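Local coordinates for putative uncharacterized protein (Desulfitobacterium hafniense, PDB 4JGI) that binds methylcobalamin and probably serves as the corrinoid-carrying component of an O-demethylase system, at residues G50-F53 against E57-I60. Numbering follows the deposited sequence.
Sequences GERF and EYFI
E57 lies alongside the side chain of R52, both pointing the same way, and the two form a side-on salt bridge in which each carboxylate oxygen takes one guanidinium nitrogen. R52 NE donates to E57 OE1 over 2.8 Å, meeting it from above the carboxylate plane, whereas R52 NH2 reaches E57 OE2 on its syn side at 2.9 Å and almost straight (171°). The planes of the two groups are 37° apart. An extended E57 chain, its CG turned opposite the main-chain N (chi1 -175°), carries the carboxylate to the guanidinium edge. Next, the amide of Y58 donates to R52 O (3.0 Å), and that of E57 adds a weak bond to the same oxygen. The phenol ring and guanidinium planes are close to parallel: R52 CB sits over one ring face, offset toward its rim, 4.0 Å from the Y58 centroid in a CH-pi contact, and Y58 OH lies over the centre of one guanidinium face, 3.3 Å from R52 CZ. That hydroxyl hydrogen-bonds to S12 O, while R52 NH1 forms a salt bridge with D13 and a hydrogen bond with S12 OG. With an alanine in place of R52, the E57 carboxylate and D13 would probably be left without their cation, and Y58 OH without the guanidinium stacked across it. F59, the N-cap of the following helix, brings its backbone carbonyl carbon to the edge of the F53 ring. Finally, I60 CD1 packs against the same ring, 3.6 Å from F53 CE1, and I60 also touches the bound methylcobalamin. The contact thus closes the tight connection between helices 32-54 and 60-77, tied to S12 at the end of helix 4-12 and to D13 just beyond it, with I60 opening helix 60-77 beside the cofactor carried by the Rossmann-type parallel sheet domain.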
# COMPACT_ATOMS: atom_id res chain seq x y z
N GLY A 50 -8.56 -1.95 7.62
CA GLY A 50 -8.66 -3.13 6.82
C GLY A 50 -9.38 -4.29 7.47
O GLY A 50 -10.16 -4.96 6.79
N GLU A 51 -9.14 -4.48 8.76
CA GLU A 51 -9.81 -5.56 9.48
C GLU A 51 -11.36 -5.33 9.48
O GLU A 51 -12.16 -6.22 9.28
CB GLU A 51 -9.31 -5.59 10.93
CG GLU A 51 -7.90 -6.16 11.03
CD GLU A 51 -7.20 -5.96 12.37
OE1 GLU A 51 -7.80 -5.46 13.36
OE2 GLU A 51 -6.01 -6.32 12.44
N ARG A 52 -11.75 -4.07 9.65
CA ARG A 52 -13.15 -3.65 9.64
C ARG A 52 -13.86 -3.71 8.29
O ARG A 52 -15.07 -3.93 8.19
CB ARG A 52 -13.30 -2.29 10.34
CG ARG A 52 -12.84 -2.30 11.78
CD ARG A 52 -12.83 -0.97 12.43
NE ARG A 52 -14.17 -0.48 12.73
CZ ARG A 52 -14.35 0.64 13.47
NH1 ARG A 52 -13.28 1.32 13.95
NH2 ARG A 52 -15.55 1.10 13.75
N PHE A 53 -13.09 -3.56 7.22
CA PHE A 53 -13.57 -3.85 5.90
C PHE A 53 -13.76 -5.38 5.71
O PHE A 53 -14.78 -5.78 5.15
CB PHE A 53 -12.57 -3.29 4.88
CG PHE A 53 -12.93 -3.61 3.47
CD1 PHE A 53 -13.84 -2.84 2.81
CD2 PHE A 53 -12.42 -4.74 2.82
CE1 PHE A 53 -14.23 -3.13 1.50
CE2 PHE A 53 -12.77 -5.05 1.53
CZ PHE A 53 -13.68 -4.26 0.88
N GLU A 57 -18.04 -4.47 8.03
CA GLU A 57 -18.50 -3.23 8.65
C GLU A 57 -18.25 -2.02 7.75
O GLU A 57 -19.12 -1.15 7.57
CB GLU A 57 -17.82 -3.03 10.00
CG GLU A 57 -18.27 -1.86 10.78
CD GLU A 57 -17.40 -1.46 11.99
OE1 GLU A 57 -16.40 -2.16 12.37
OE2 GLU A 57 -17.72 -0.34 12.51
N TYR A 58 -17.06 -2.00 7.18
CA TYR A 58 -16.69 -0.93 6.31
C TYR A 58 -16.82 -1.37 4.83
O TYR A 58 -16.87 -2.55 4.52
CB TYR A 58 -15.25 -0.52 6.58
CG TYR A 58 -14.99 0.36 7.77
CD1 TYR A 58 -16.02 0.90 8.53
CD2 TYR A 58 -13.72 0.65 8.14
CE1 TYR A 58 -15.76 1.71 9.63
CE2 TYR A 58 -13.42 1.46 9.22
CZ TYR A 58 -14.43 1.97 9.99
OH TYR A 58 -14.15 2.87 11.04
N PHE A 59 -16.91 -0.36 3.96
CA PHE A 59 -17.16 -0.52 2.50
C PHE A 59 -16.00 0.08 1.72
O PHE A 59 -15.05 0.65 2.31
CB PHE A 59 -18.48 0.18 2.12
CG PHE A 59 -19.61 -0.31 2.95
CD1 PHE A 59 -19.96 -1.64 2.88
CD2 PHE A 59 -20.15 0.50 3.94
CE1 PHE A 59 -20.95 -2.15 3.67
CE2 PHE A 59 -21.18 0.02 4.71
CZ PHE A 59 -21.53 -1.32 4.60
N ILE A 60 -16.04 -0.06 0.40
CA ILE A 60 -15.00 0.53 -0.46
C ILE A 60 -14.80 2.02 -0.15
O ILE A 60 -13.67 2.51 -0.10
CB ILE A 60 -15.37 0.34 -1.96
CG1 ILE A 60 -15.28 -1.16 -2.22
CG2 ILE A 60 -14.49 1.12 -2.94
CD1 ILE A 60 -13.96 -1.82 -1.89